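Local coordinates for protein HMTCP-1 (PDB 1A1X) that binds the PH domain of the kinases AKT1 and AKT2, enhances their phosphorylation and activation, and is a proto-oncogene product involved in T-cell malignancies, at residues 82-87 with 102-107. Residues are numbered along the deposited sequence; the frame is centred on the assembly and turned at random.
Sequences NSRLWQ and LKLLPD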
loop_
_atom_site.group_PDB
_atom_site.type_symbol
_atom_site.label_atom_id
_atom_site.label_comp_id
_atom_site.label_asym_id
_atom_site.label_seq_id
_atom_site.Cartn_x
_atom_site.Cartn_y
_atom_site.Cartn_z
ATOM N N ASN A 82 -6.390 -15.658 -17.829
ATOM C CA ASN A 82 -6.667 -15.008 -19.114
ATOM C C ASN A 82 -5.397 -14.405 -19.732
ATOM O O ASN A 82 -5.475 -13.676 -20.718
ATOM C CB ASN A 82 -7.694 -13.891 -18.937
ATOM C CG ASN A 82 -9.023 -14.394 -18.438
ATOM O OD1 ASN A 82 -9.674 -13.753 -17.614
ATOM N ND2 ASN A 82 -9.439 -15.545 -18.937
ATOM N N SER A 83 -4.244 -14.693 -19.130
ATOM C CA SER A 83 -2.935 -14.184 -19.567
ATOM C C SER A 83 -2.670 -12.724 -19.215
ATOM O O SER A 83 -1.684 -12.147 -19.679
ATOM C CB SER A 83 -2.701 -14.387 -21.070
ATOM O OG SER A 83 -2.340 -15.722 -21.351
ATOM N N ARG A 84 -3.540 -12.126 -18.406
ATOM C CA ARG A 84 -3.360 -10.739 -18.002
ATOM C C ARG A 84 -2.373 -10.669 -16.849
ATOM O O ARG A 84 -2.247 -11.619 -16.081
ATOM C CB ARG A 84 -4.689 -10.136 -17.585
ATOM C CG ARG A 84 -5.714 -10.179 -18.674
ATOM C CD ARG A 84 -7.057 -9.741 -18.152
ATOM N NE ARG A 84 -8.101 -9.869 -19.166
ATOM C CZ ARG A 84 -9.345 -10.254 -18.905
ATOM N NH1 ARG A 84 -9.700 -10.551 -17.659
ATOM N NH2 ARG A 84 -10.234 -10.342 -19.889
ATOM N N LEU A 85 -1.666 -9.545 -16.749
ATOM C CA LEU A 85 -0.671 -9.325 -15.704
ATOM C C LEU A 85 -1.173 -8.391 -14.623
ATOM O O LEU A 85 -1.857 -7.408 -14.900
ATOM C CB LEU A 85 0.622 -8.765 -16.298
ATOM C CG LEU A 85 1.733 -9.745 -16.679
ATOM C CD1 LEU A 85 1.169 -10.934 -17.417
ATOM C CD2 LEU A 85 2.767 -9.032 -17.525
ATOM N N TRP A 86 -0.845 -8.734 -13.384
ATOM C CA TRP A 86 -1.233 -7.954 -12.218
ATOM C C TRP A 86 0.044 -7.570 -11.492
ATOM O O TRP A 86 0.803 -8.436 -11.075
ATOM C CB TRP A 86 -2.117 -8.777 -11.281
ATOM C CG TRP A 86 -3.432 -9.167 -11.871
ATOM C CD1 TRP A 86 -3.640 -10.057 -12.890
ATOM C CD2 TRP A 86 -4.729 -8.711 -11.465
ATOM N NE1 TRP A 86 -4.982 -10.181 -13.140
ATOM C CE2 TRP A 86 -5.677 -9.369 -12.282
ATOM C CE3 TRP A 86 -5.185 -7.814 -10.487
ATOM C CZ2 TRP A 86 -7.057 -9.159 -12.156
ATOM C CZ3 TRP A 86 -6.556 -7.608 -10.356
ATOM C CH2 TRP A 86 -7.476 -8.277 -11.188
ATOM N N GLN A 87 0.288 -6.274 -11.366
ATOM C CA GLN A 87 1.484 -5.774 -10.702
ATOM C C GLN A 87 1.351 -5.846 -9.187
ATOM O O GLN A 87 0.325 -5.456 -8.643
ATOM C CB GLN A 87 1.715 -4.309 -11.105
ATOM C CG GLN A 87 2.968 -3.678 -10.513
ATOM C CD GLN A 87 4.243 -4.298 -11.061
ATOM O OE1 GLN A 87 4.474 -4.297 -12.274
ATOM N NE2 GLN A 87 5.080 -4.831 -10.172
ATOM N N LEU A 102 -2.580 -5.853 -5.521
ATOM C CA LEU A 102 -2.418 -6.130 -6.949
ATOM C C LEU A 102 -3.115 -5.125 -7.852
ATOM O O LEU A 102 -4.234 -4.705 -7.582
ATOM C CB LEU A 102 -2.971 -7.522 -7.270
ATOM C CG LEU A 102 -2.423 -8.696 -6.466
ATOM C CD1 LEU A 102 -3.105 -10.000 -6.890
ATOM C CD2 LEU A 102 -0.924 -8.774 -6.670
ATOM N N LYS A 103 -2.472 -4.803 -8.966
ATOM C CA LYS A 103 -3.037 -3.864 -9.913
ATOM C C LYS A 103 -3.086 -4.496 -11.295
ATOM O O LYS A 103 -2.055 -4.898 -11.832
ATOM C CB LYS A 103 -2.196 -2.583 -9.958
ATOM C CG LYS A 103 -2.777 -1.487 -10.856
ATOM C CD LYS A 103 -1.902 -0.257 -10.865
ATOM C CE LYS A 103 -2.499 0.801 -11.752
ATOM N NZ LYS A 103 -1.741 2.072 -11.688
ATOM N N LEU A 104 -4.285 -4.586 -11.862
ATOM C CA LEU A 104 -4.452 -5.164 -13.194
ATOM C C LEU A 104 -3.905 -4.204 -14.239
ATOM O O LEU A 104 -4.370 -3.074 -14.355
ATOM C CB LEU A 104 -5.925 -5.463 -13.477
ATOM C CG LEU A 104 -6.209 -5.997 -14.876
ATOM C CD1 LEU A 104 -5.410 -7.268 -15.137
ATOM C CD2 LEU A 104 -7.690 -6.241 -15.027
ATOM N N LEU A 105 -2.891 -4.656 -14.963
ATOM C CA LEU A 105 -2.245 -3.860 -15.993
ATOM C C LEU A 105 -2.901 -4.080 -17.356
ATOM O O LEU A 105 -3.522 -5.120 -17.592
ATOM C CB LEU A 105 -0.765 -4.234 -16.066
ATOM C CG LEU A 105 0.057 -4.018 -14.792
ATOM C CD1 LEU A 105 1.467 -4.562 -14.999
ATOM C CD2 LEU A 105 0.105 -2.550 -14.444
ATOM N N PRO A 106 -2.788 -3.094 -18.265
ATOM C CA PRO A 106 -3.383 -3.224 -19.601
ATOM C C PRO A 106 -2.660 -4.323 -20.354
ATOM O O PRO A 106 -1.453 -4.499 -20.174
ATOM C CB PRO A 106 -3.140 -1.848 -20.223
ATOM C CG PRO A 106 -1.906 -1.361 -19.527
ATOM C CD PRO A 106 -2.130 -1.786 -18.100
ATOM N N ASP A 107 -3.384 -5.096 -21.155
ATOM C CA ASP A 107 -2.736 -6.180 -21.893
ATOM C C ASP A 107 -1.777 -5.628 -22.932
ATOM O O ASP A 107 -2.144 -4.755 -23.713
ATOM C CB ASP A 107 -3.759 -7.092 -22.571
ATOM C CG ASP A 107 -3.114 -8.334 -23.189
ATOM O OD1 ASP A 107 -2.527 -8.227 -24.295
ATOM O OD2 ASP A 107 -3.191 -9.417 -22.558
HETATM O O HOH W 1 -2.435 -7.454 -18.549
#
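Gln87 and Lys103 form a hydrogen-bonded antiparallel pair and satisfy each other's backbone twice: Gln87 N gives its proton to Lys103 O at 2.8 Å, and Lys103 N gives its own to Gln87 O at 2.9 Å. The second donor lies in the carbonyl plane of Gln87, whereas the first is tilted 24° from that of Lys103, whose oxygen also receives a CA-H...O contact from Trp86. Two residues along, past the Trp86-Leu104 pair, Leu105 N donates to Leu85 O at 2.9 Å in a nearly straight bond (167°). Beyond this point a water continues the ladder, accepting from Leu85 N and donating to Leu105 O where the two strands separate.

Trp86 and Leu104 make the intervening non-hydrogen-bonded pair, their side chains on one face of the sheet. Leu104 lays CD1 over one face of the indole, its chi1 of 177° carrying CG away from the backbone N; CD1 is 3.7 Å from the centroid of the five-membered ring, a CH-pi contact for which a branched aliphatic residue is well suited. Tryptophan offers a broad apolar surface here, yet the one polar atom of its side chain, NE1, is hydrogen-bonded to Asp80 OD2, while OD1 accepts from the backbone N of Asn82 and of Arg84, so one carboxylate links the indole to the segment leading into the strand. Away from the indole, Leu105 CD1 rests against Gln87 CB at 3.9 Å. The long, extended Lys103 leads away from the pair, and its NZ is hydrogen-bonded to Gly4 O and forms a salt bridge with Glu5, both of the second subunit.

The contact is the open end of the hairpin 85-94/97-104 in the closed antiparallel barrel of the TCL1 family. Strand 77-80 flanks it through the backbone of Trp86 and Tyr78, and strand 41-46 borders the other side, where Leu102 and Leu104 pair with Ala43 and Leu41.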